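Local structure of putative glycoside hydrolase (Parabacteroides distasonis ATCC 8503, 3GYC) at residues I54-Y59 against I108-S113; K70-E75 against L118-V123; M237-G242 against G308-K313. The protein is a putative glycoside hydrolase of the cellulase-like TIM-barrel group and probably cleaves glycosidic bonds, though its substrate is not established. All coordinates share one frame; numbering follows the deposited sequence.

In the fold
Contact 1 lies in the barrel itself, pairing the adjacent parallel strands 53-57 and 109-113; contacts 2 and 3 join segments that follow barrel strands. Contacts 1 and 2 are chained together, since 54-59 leads to 70-75 and 108-113 to 118-123, and Tyr59 CE2 packs on Leu73 CD1 at 4.0 Å. Contact 3 is separate, its centre about 23 Å from that of contact 1, and draws together what follows strands 231-232 and 301-303. Chemistry changes with place: contact 1 is buried, with aliphatic side chains on one face and polar ones on the other; contact 2, partly exposed, adds a salt bridge; contact 3, again buried, is mostly apolar around one backbone bond.

Contact 1 (I54-Y59 against I108-S113); sequences IRIDAY and IKVGLS
Ile54, Ile56 and Ala58 exchange backbone hydrogen bonds with Lys109, Gly111 and Ser113, so that 54-57 and 109-113 run as neighbouring parallel strands of the TIM barrel. Five such bonds hold the register, from Ile54 N to Lys109 O at 3.0 Å through to Ala58 N on Ser113 O, and the strand directions diverge by 35°. The tight part is the aliphatic face. Ile56 CG1 sits between the backbone N and the carbonyl carbon (chi1 62°), which brings it to 3.7 Å from Val110 CG1 and 3.9 Å from Leu112 CD2; Ile56 and Leu112 lie alongside one another, pointing the same way. Leu112 CD2 then reaches Ala58 CB, while Ile54 lays CG1 and CD1 across Ile108 CG2. Helices 39-48, 95-105 and 130-146 cover this layer from outside the barrel. The opposite face is polar and has fewer side-chain contacts between the segments. Gly111 brings no side chain to it, and Arg55 passes its carbonyl with CG 4.0 Å from Gly111 O. With CG anti to the backbone N (chi1 172°) and the chain extended to NE, the guanidinium arrives edge-on at Ser113, where NH2 makes a weak 3.3 Å bond to OG. Ser113 OG also bonds Asp157. Asp57 closes an Asx turn here, OD1 taking the N-H of Tyr59 at 2.7 Å on its anti side, tilted out of the carboxylate plane. The solvent side is at Lys109, partly exposed and turned away from the other strand, its NZ bonded to Arg392 O. The chemistry thus divides the strands between a greasy seam against the helices and a polar interior, where a salt bridge to Glu305, a bond to Asn160 and, weakly, Ser113 fix the direction of the guanidinium.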
loop_
_atom_site.group_PDB
_atom_site.type_symbol
_atom_site.label_atom_id
_atom_site.label_comp_id
_atom_site.label_asym_id
_atom_site.label_seq_id
_atom_site.Cartn_x
_atom_site.Cartn_y
_atom_site.Cartn_z
ATOM N N ILE A 54 8.205 4.852 -2.701
ATOM C CA ILE A 54 7.600 4.640 -1.392
ATOM C C ILE A 54 6.124 5.006 -1.493
ATOM O O ILE A 54 5.768 5.946 -2.181
ATOM C CB ILE A 54 8.256 5.556 -0.326
ATOM C CG1 ILE A 54 9.786 5.419 -0.345
ATOM C CG2 ILE A 54 7.741 5.267 1.038
ATOM C CD1 ILE A 54 10.560 6.501 0.535
ATOM N N ARG A 55 5.279 4.230 -0.845
ATOM C CA ARG A 55 3.855 4.521 -0.728
ATOM C C ARG A 55 3.620 5.038 0.702
ATOM O O ARG A 55 3.965 4.367 1.670
ATOM C CB ARG A 55 3.055 3.253 -0.986
ATOM C CG ARG A 55 1.600 3.387 -0.706
ATOM C CD ARG A 55 0.935 2.114 -0.740
ATOM N NE ARG A 55 -0.464 2.225 -0.397
ATOM C CZ ARG A 55 -1.139 1.330 0.318
ATOM N NH1 ARG A 55 -0.519 0.261 0.839
ATOM N NH2 ARG A 55 -2.416 1.541 0.590
ATOM N N ILE A 56 3.086 6.255 0.859
ATOM C CA ILE A 56 2.903 6.769 2.182
ATOM C C ILE A 56 1.486 7.302 2.373
ATOM O O ILE A 56 0.760 7.607 1.421
ATOM C CB ILE A 56 3.882 7.902 2.545
ATOM C CG1 ILE A 56 3.723 9.138 1.626
ATOM C CG2 ILE A 56 5.300 7.460 2.550
ATOM C CD1 ILE A 56 4.555 10.336 2.056
ATOM N N ASP A 57 1.144 7.421 3.629
ATOM C CA ASP A 57 -0.102 8.089 3.998
ATOM C C ASP A 57 0.163 9.602 3.973
ATOM O O ASP A 57 1.117 10.092 4.621
ATOM C CB ASP A 57 -0.551 7.643 5.379
ATOM C CG ASP A 57 -1.992 8.074 5.680
ATOM O OD1 ASP A 57 -2.456 9.099 5.135
ATOM O OD2 ASP A 57 -2.683 7.321 6.385
ATOM N N ALA A 58 -0.679 10.337 3.233
ATOM C CA ALA A 58 -0.568 11.804 3.077
ATOM C C ALA A 58 -1.407 12.560 4.147
ATOM O O ALA A 58 -1.324 13.795 4.215
ATOM C CB ALA A 58 -1.052 12.216 1.694
ATOM N N TYR A 59 -2.219 11.819 4.929
ATOM C CA TYR A 59 -3.113 12.421 5.961
ATOM C C TYR A 59 -3.866 13.630 5.375
ATOM O O TYR A 59 -3.863 14.732 5.970
ATOM C CB TYR A 59 -2.306 12.888 7.157
ATOM C CG TYR A 59 -1.521 11.853 7.940
ATOM C CD1 TYR A 59 -0.265 11.442 7.538
ATOM C CD2 TYR A 59 -2.010 11.353 9.157
ATOM C CE1 TYR A 59 0.474 10.524 8.298
ATOM C CE2 TYR A 59 -1.291 10.429 9.910
ATOM C CZ TYR A 59 -0.041 10.030 9.491
ATOM O OH TYR A 59 0.693 9.130 10.246
ATOM N N ILE A 108 13.555 9.276 -5.613
ATOM C CA ILE A 108 12.605 8.299 -5.098
ATOM C C ILE A 108 11.249 8.956 -5.404
ATOM O O ILE A 108 11.041 10.153 -5.104
ATOM C CB ILE A 108 12.763 8.084 -3.584
ATOM C CG1 ILE A 108 14.066 7.318 -3.284
ATOM C CG2 ILE A 108 11.651 7.268 -3.038
ATOM C CD1 ILE A 108 14.525 7.409 -1.857
ATOM N N LYS A 109 10.368 8.209 -6.050
ATOM C CA LYS A 109 9.028 8.671 -6.383
ATOM C C LYS A 109 8.071 8.178 -5.285
ATOM O O LYS A 109 8.321 7.176 -4.626
ATOM C CB LYS A 109 8.578 8.200 -7.782
ATOM C CG LYS A 109 8.587 9.280 -8.889
ATOM C CD LYS A 109 9.857 9.682 -9.415
ATOM C CE LYS A 109 9.728 10.904 -10.387
ATOM N NZ LYS A 109 9.064 10.774 -11.739
ATOM N N VAL A 110 7.005 8.924 -5.060
ATOM C CA VAL A 110 6.090 8.635 -3.949
ATOM C C VAL A 110 4.630 8.483 -4.354
ATOM O O VAL A 110 4.035 9.371 -4.944
ATOM C CB VAL A 110 6.200 9.737 -2.836
ATOM C CG1 VAL A 110 5.275 9.385 -1.676
ATOM C CG2 VAL A 110 7.683 9.865 -2.401
ATOM N N GLY A 111 4.057 7.346 -4.001
ATOM C CA GLY A 111 2.649 7.122 -4.172
ATOM C C GLY A 111 1.941 7.563 -2.895
ATOM O O GLY A 111 2.352 7.189 -1.787
ATOM N N LEU A 112 0.865 8.339 -3.052
ATOM C CA LEU A 112 0.103 8.774 -1.895
ATOM C C LEU A 112 -1.135 7.915 -1.729
ATOM O O LEU A 112 -1.797 7.529 -2.711
ATOM C CB LEU A 112 -0.326 10.225 -2.060
ATOM C CG LEU A 112 0.787 11.237 -2.247
ATOM C CD1 LEU A 112 0.116 12.639 -2.429
ATOM C CD2 LEU A 112 1.852 11.216 -1.112
ATOM N N SER A 113 -1.447 7.633 -0.484
ATOM C CA SER A 113 -2.651 6.924 -0.114
ATOM C C SER A 113 -3.087 7.497 1.233
ATOM O O SER A 113 -2.481 8.451 1.737
ATOM C CB SER A 113 -2.331 5.413 0.014
ATOM O OG SER A 113 -3.509 4.649 0.172
#

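Contact 2 (K70-E75 against L118-V123); sequences KWLLKE and LDVDEV. With EDO (1,2-ethanediol), chain F.
Lys74 and Leu72 take both backbone bonds of this contact: Lys74 N gives to Leu118 O at 2.9 Å, and Leu72 O receives Val120 N. They join strand 71-73, paired on its other side with strand 88-90, to a beta-alpha loop of the TIM barrel, between strand 109-113 and helix 130-146. Followed outward, Lys74 has CB 3.9 Å from Leu118 O, and CG near that oxygen and Val120 CG1. A bend at chi3 (-78°) then swings CE to within 3.9 Å of Asp119 O, and NZ ends in a 2.9 Å salt bridge to Glu122 OE2, approaching from above the carboxylate plane. Leu72 CD2 packs on Val120 CG1. Asp119 organises the loop: OD1 accepts the N-H of Val123 through its syn lone pair, while OD2 takes the N-H of Asp121 from above the carboxylate plane in an Asx turn and meets the edge of Trp71, 3.5 Å from CZ3, ring and carboxylate 81° apart. With an alanine in place of Asp119, the N-H groups of Asp121 and Val123 would probably lose their acceptors, and the edge of Trp71 the carboxylate beside it. A 1,2-ethanediol, probably from the crystallisation liquor, accepts a hydrogen bond from Leu118 N at 2.7 Å. Buried carboxylate and outer ion pair thus do different work, Asp119 bracing the turn from within and Glu122 fastening it to Lys74.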
loop_
_atom_site.group_PDB
_atom_site.type_symbol
_atom_site.label_atom_id
_atom_site.label_comp_id
_atom_site.label_asym_id
_atom_site.label_seq_id
_atom_site.Cartn_x
_atom_site.Cartn_y
_atom_site.Cartn_z
ATOM N N LYS A 70 -0.839 20.354 15.614
ATOM C CA LYS A 70 -0.255 19.121 16.165
ATOM C C LYS A 70 -1.478 18.279 16.552
ATOM O O LYS A 70 -2.218 18.634 17.490
ATOM C CB LYS A 70 0.649 19.389 17.379
ATOM C CG LYS A 70 2.010 20.111 17.089
ATOM C CD LYS A 70 2.833 20.254 18.428
ATOM N N TRP A 71 -1.710 17.190 15.820
ATOM C CA TRP A 71 -2.851 16.296 16.036
ATOM C C TRP A 71 -2.574 15.122 16.952
ATOM O O TRP A 71 -1.549 14.478 16.797
ATOM C CB TRP A 71 -3.291 15.688 14.721
ATOM C CG TRP A 71 -3.717 16.684 13.676
ATOM C CD1 TRP A 71 -2.918 17.301 12.751
ATOM C CD2 TRP A 71 -5.051 17.160 13.447
ATOM N NE1 TRP A 71 -3.683 18.122 11.943
ATOM C CE2 TRP A 71 -4.992 18.051 12.346
ATOM C CE3 TRP A 71 -6.299 16.915 14.063
ATOM C CZ2 TRP A 71 -6.140 18.709 11.842
ATOM C CZ3 TRP A 71 -7.421 17.548 13.563
ATOM C CH2 TRP A 71 -7.332 18.441 12.467
ATOM N N LEU A 72 -3.521 14.833 17.854
ATOM C CA LEU A 72 -3.470 13.697 18.745
ATOM C C LEU A 72 -4.221 12.524 18.095
ATOM O O LEU A 72 -5.421 12.627 17.813
ATOM C CB LEU A 72 -4.097 14.057 20.090
ATOM C CG LEU A 72 -3.974 13.005 21.207
ATOM C CD1 LEU A 72 -2.531 12.735 21.607
ATOM C CD2 LEU A 72 -4.787 13.452 22.423
ATOM N N LEU A 73 -3.504 11.441 17.780
ATOM C CA LEU A 73 -4.087 10.289 17.096
ATOM C C LEU A 73 -4.321 9.133 18.048
ATOM O O LEU A 73 -3.509 8.916 18.951
ATOM C CB LEU A 73 -3.177 9.820 15.957
ATOM C CG LEU A 73 -2.744 10.853 14.917
ATOM C CD1 LEU A 73 -1.868 10.219 13.890
ATOM C CD2 LEU A 73 -3.921 11.609 14.268
ATOM N N LYS A 74 -5.438 8.422 17.872
ATOM C CA LYS A 74 -5.742 7.222 18.663
ATOM C C LYS A 74 -5.135 6.051 17.942
ATOM O O LYS A 74 -5.136 6.035 16.728
ATOM C CB LYS A 74 -7.243 7.012 18.792
ATOM C CG LYS A 74 -7.924 8.189 19.440
ATOM C CD LYS A 74 -9.423 7.970 19.710
ATOM C CE LYS A 74 -10.285 8.117 18.490
ATOM N NZ LYS A 74 -11.722 8.214 18.923
ATOM N N GLU A 75 -4.619 5.059 18.657
ATOM C CA GLU A 75 -3.968 3.935 17.969
ATOM C C GLU A 75 -4.973 3.015 17.263
ATOM O O GLU A 75 -6.142 2.893 17.671
ATOM C CB GLU A 75 -3.047 3.125 18.938
ATOM C CG GLU A 75 -3.752 2.248 20.000
ATOM C CD GLU A 75 -4.283 2.995 21.231
ATOM O OE1 GLU A 75 -4.202 4.259 21.308
ATOM O OE2 GLU A 75 -4.768 2.299 22.157
ATOM N N LEU A 118 -7.487 8.069 12.747
ATOM C CA LEU A 118 -8.438 8.759 13.626
ATOM C C LEU A 118 -7.749 9.627 14.654
ATOM O O LEU A 118 -7.018 9.129 15.530
ATOM C CB LEU A 118 -9.346 7.792 14.365
ATOM C CG LEU A 118 -10.335 6.970 13.549
ATOM C CD1 LEU A 118 -11.028 5.964 14.472
ATOM C CD2 LEU A 118 -11.357 7.875 12.816
ATOM N N ASP A 119 -7.994 10.929 14.553
ATOM C CA ASP A 119 -7.538 11.867 15.550
ATOM C C ASP A 119 -8.648 11.866 16.610
ATOM O O ASP A 119 -9.738 11.348 16.371
ATOM C CB ASP A 119 -7.355 13.263 14.996
ATOM C CG ASP A 119 -8.684 13.888 14.505
ATOM O OD1 ASP A 119 -9.257 13.349 13.524
ATOM O OD2 ASP A 119 -9.153 14.881 15.136
ATOM N N VAL A 120 -8.403 12.483 17.754
ATOM C CA VAL A 120 -9.401 12.473 18.818
ATOM C C VAL A 120 -10.753 13.131 18.401
ATOM O O VAL A 120 -11.792 12.793 18.932
ATOM C CB VAL A 120 -8.826 13.052 20.116
ATOM C CG1 VAL A 120 -7.694 12.117 20.601
ATOM C CG2 VAL A 120 -8.303 14.473 19.898
ATOM N N ASP A 121 -10.735 14.029 17.434
ATOM C CA ASP A 121 -11.971 14.639 16.945
ATOM C C ASP A 121 -12.525 13.951 15.696
ATOM O O ASP A 121 -13.503 14.412 15.115
ATOM C CB ASP A 121 -11.717 16.102 16.672
ATOM C CG ASP A 121 -11.267 16.832 17.904
ATOM O OD1 ASP A 121 -11.895 16.670 18.964
ATOM O OD2 ASP A 121 -10.289 17.592 17.812
ATOM N N GLU A 122 -11.895 12.866 15.286
ATOM C CA GLU A 122 -12.330 12.051 14.174
ATOM C C GLU A 122 -12.763 12.895 12.976
ATOM O O GLU A 122 -13.870 12.731 12.462
ATOM C CB GLU A 122 -13.468 11.126 14.641
ATOM C CG GLU A 122 -13.021 10.201 15.762
ATOM C CD GLU A 122 -13.987 9.071 16.056
ATOM O OE1 GLU A 122 -15.196 9.180 15.735
ATOM O OE2 GLU A 122 -13.522 8.060 16.653
ATOM N N VAL A 123 -11.859 13.750 12.500
ATOM C CA VAL A 123 -12.222 14.666 11.411
ATOM C C VAL A 123 -12.553 13.982 10.060
ATOM O O VAL A 123 -13.333 14.523 9.256
ATOM C CB VAL A 123 -11.213 15.846 11.240
ATOM C CG1 VAL A 123 -11.117 16.650 12.539
ATOM C CG2 VAL A 123 -9.871 15.389 10.735
HETATM C C1 EDO F . -7.766 4.336 10.820
HETATM O O1 EDO F . -6.409 4.431 10.328
HETATM C C2 EDO F . -7.844 4.372 12.367
HETATM O O2 EDO F . -7.015 5.396 12.969
#

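Contact 3 (M237-G242 against G308-K313); sequences MAQQNG and GLVDYK
One backbone bond, Ala238 N to Gly308 O at 2.9 Å with an N-H...O angle of 158°, ties the 3-10 turn 237-239 to the irregular segment 308-310, and the carbonyl points almost straight at its donor. Met237 N comes within 3.3 Å of the same Gly308 O, but its angle is too poor for a bond. Around this oxygen the packing is close: Ala238 CB lies 3.3 Å from Gly308 O and Met237 CB borders it as well. The methyl of Ala238 also faces the backbone of Leu309, 4.0 Å from its CA. Two side-chain contacts flank the bond. Met237, present as selenomethionine, starts with CG anti to the backbone N (chi1 175°) and bends at the next two torsions, which brings its terminal methyl round to Leu309; CE touches CD1 at 3.7 Å, and the two side chains run alongside each other. Gln239 meets Val310 at about a right angle. Val310 CG2 rests against CG, CD and NE2 of the glutamine, the last at 3.7 Å, so this is contact with the flank of an extended chain; the amide nitrogen itself bonds the hydroxyl of Tyr253. The 3-10 turn has its own, longer bond, Gln240 N to Met237 O at 3.2 Å, ahead of helix 240-249. That helix returns over the contact, with Phe245 against Met237 and Leu309, and Tyr246 against Ala238 and Leu309 while its hydroxyl takes the N-H of Val310. Segment 308-313 belongs to the beta-alpha loop of the TIM barrel that leads from strand 301-303 to helix 321-337, which packs Leu326 on Met237 and Trp322 on Leu309; helix 276-297 adds Trp279 on Met237, so the segments following strands 231-232 and 301-303 meet among three helices.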
loop_
_atom_site.group_PDB
_atom_site.type_symbol
_atom_site.label_atom_id
_atom_site.label_comp_id
_atom_site.label_asym_id
_atom_site.label_seq_id
_atom_site.Cartn_x
_atom_site.Cartn_y
_atom_site.Cartn_z
HETATM N N MSE A 237 -0.202 -14.835 0.383
HETATM C CA MSE A 237 -0.381 -16.283 0.477
HETATM C C MSE A 237 -1.318 -16.677 1.622
HETATM O O MSE A 237 -2.179 -17.588 1.498
HETATM C CB MSE A 237 0.985 -16.914 0.763
HETATM C CG MSE A 237 0.966 -18.452 1.024
HETATM SE SE MSE A 237 0.378 -19.092 2.813
HETATM C CE MSE A 237 1.756 -18.424 3.986
ATOM N N ALA A 238 -1.118 -16.014 2.754
ATOM C CA ALA A 238 -1.886 -16.281 3.953
ATOM C C ALA A 238 -3.403 -16.119 3.795
ATOM O O ALA A 238 -4.158 -16.748 4.544
ATOM C CB ALA A 238 -1.366 -15.429 5.116
ATOM N N GLN A 239 -3.836 -15.296 2.836
ATOM C CA GLN A 239 -5.274 -15.009 2.592
ATOM C C GLN A 239 -5.908 -15.843 1.471
ATOM O O GLN A 239 -7.130 -15.835 1.307
ATOM C CB GLN A 239 -5.483 -13.527 2.248
ATOM C CG GLN A 239 -5.192 -12.560 3.398
ATOM C CD GLN A 239 -5.577 -11.133 3.101
ATOM O OE1 GLN A 239 -5.611 -10.700 1.951
ATOM N NE2 GLN A 239 -5.835 -10.384 4.141
ATOM N N GLN A 240 -5.089 -16.576 0.726
ATOM C CA GLN A 240 -5.582 -17.368 -0.377
ATOM C C GLN A 240 -6.463 -18.499 0.103
ATOM O O GLN A 240 -6.384 -18.923 1.256
ATOM C CB GLN A 240 -4.423 -17.917 -1.215
ATOM C CG GLN A 240 -3.498 -16.843 -1.766
ATOM C CD GLN A 240 -4.255 -15.751 -2.433
ATOM O OE1 GLN A 240 -5.091 -16.003 -3.287
ATOM N NE2 GLN A 240 -3.982 -14.520 -2.053
ATOM N N ASN A 241 -7.310 -18.974 -0.805
ATOM C CA ASN A 241 -8.254 -20.067 -0.534
ATOM C C ASN A 241 -9.108 -19.797 0.720
ATOM O O ASN A 241 -9.193 -20.633 1.644
ATOM C CB ASN A 241 -7.511 -21.405 -0.428
ATOM C CG ASN A 241 -8.445 -22.600 -0.407
ATOM O OD1 ASN A 241 -9.567 -22.550 -0.927
ATOM N ND2 ASN A 241 -7.981 -23.695 0.179
ATOM N N GLY A 242 -9.717 -18.608 0.742
ATOM C CA GLY A 242 -10.580 -18.174 1.846
ATOM C C GLY A 242 -9.839 -18.068 3.159
ATOM O O GLY A 242 -10.396 -18.338 4.215
ATOM N N GLY A 308 3.515 -12.889 1.598
ATOM C CA GLY A 308 3.340 -14.121 2.411
ATOM C C GLY A 308 2.319 -14.009 3.523
ATOM O O GLY A 308 1.169 -14.402 3.360
ATOM N N LEU A 309 2.750 -13.457 4.658
ATOM C CA LEU A 309 1.882 -13.248 5.796
ATOM C C LEU A 309 1.473 -11.795 5.800
ATOM O O LEU A 309 2.250 -10.908 5.408
ATOM C CB LEU A 309 2.572 -13.638 7.123
ATOM C CG LEU A 309 2.231 -15.035 7.647
ATOM C CD1 LEU A 309 2.741 -16.138 6.754
ATOM C CD2 LEU A 309 2.731 -15.240 9.082
ATOM N N VAL A 310 0.253 -11.532 6.258
ATOM C CA VAL A 310 -0.219 -10.158 6.331
ATOM C C VAL A 310 0.444 -9.395 7.516
ATOM O O VAL A 310 0.980 -8.294 7.336
ATOM C CB VAL A 310 -1.772 -10.094 6.441
ATOM C CG1 VAL A 310 -2.261 -8.651 6.500
ATOM C CG2 VAL A 310 -2.381 -10.798 5.262
ATOM N N ASP A 311 0.438 -10.010 8.690
ATOM C CA ASP A 311 0.991 -9.413 9.924
ATOM C C ASP A 311 2.196 -10.233 10.404
ATOM O O ASP A 311 2.154 -11.464 10.452
ATOM C CB ASP A 311 -0.075 -9.449 11.015
ATOM C CG ASP A 311 -1.294 -8.587 10.700
ATOM O OD1 ASP A 311 -1.165 -7.726 9.837
ATOM O OD2 ASP A 311 -2.366 -8.762 11.373
ATOM N N TYR A 312 3.280 -9.554 10.730
ATOM C CA TYR A 312 4.472 -10.191 11.248
ATOM C C TYR A 312 5.260 -9.113 11.906
ATOM O O TYR A 312 5.008 -7.950 11.671
ATOM C CB TYR A 312 5.334 -10.789 10.118
ATOM C CG TYR A 312 6.048 -12.092 10.540
ATOM C CD1 TYR A 312 5.306 -13.221 10.885
ATOM C CD2 TYR A 312 7.441 -12.202 10.553
ATOM C CE1 TYR A 312 5.911 -14.458 11.212
ATOM C CE2 TYR A 312 8.075 -13.442 10.894
ATOM C CZ TYR A 312 7.288 -14.576 11.246
ATOM O OH TYR A 312 7.871 -15.818 11.565
ATOM N N LYS A 313 6.191 -9.488 12.756
ATOM C CA LYS A 313 7.004 -8.501 13.458
ATOM C C LYS A 313 8.228 -9.172 14.041
ATOM O O LYS A 313 8.284 -10.380 14.132
ATOM C CB LYS A 313 6.208 -7.836 14.604
ATOM C CG LYS A 313 5.668 -8.771 15.660
ATOM C CD LYS A 313 4.634 -8.058 16.550
ATOM C CE LYS A 313 4.056 -8.935 17.627
ATOM N NZ LYS A 313 3.070 -8.187 18.484
#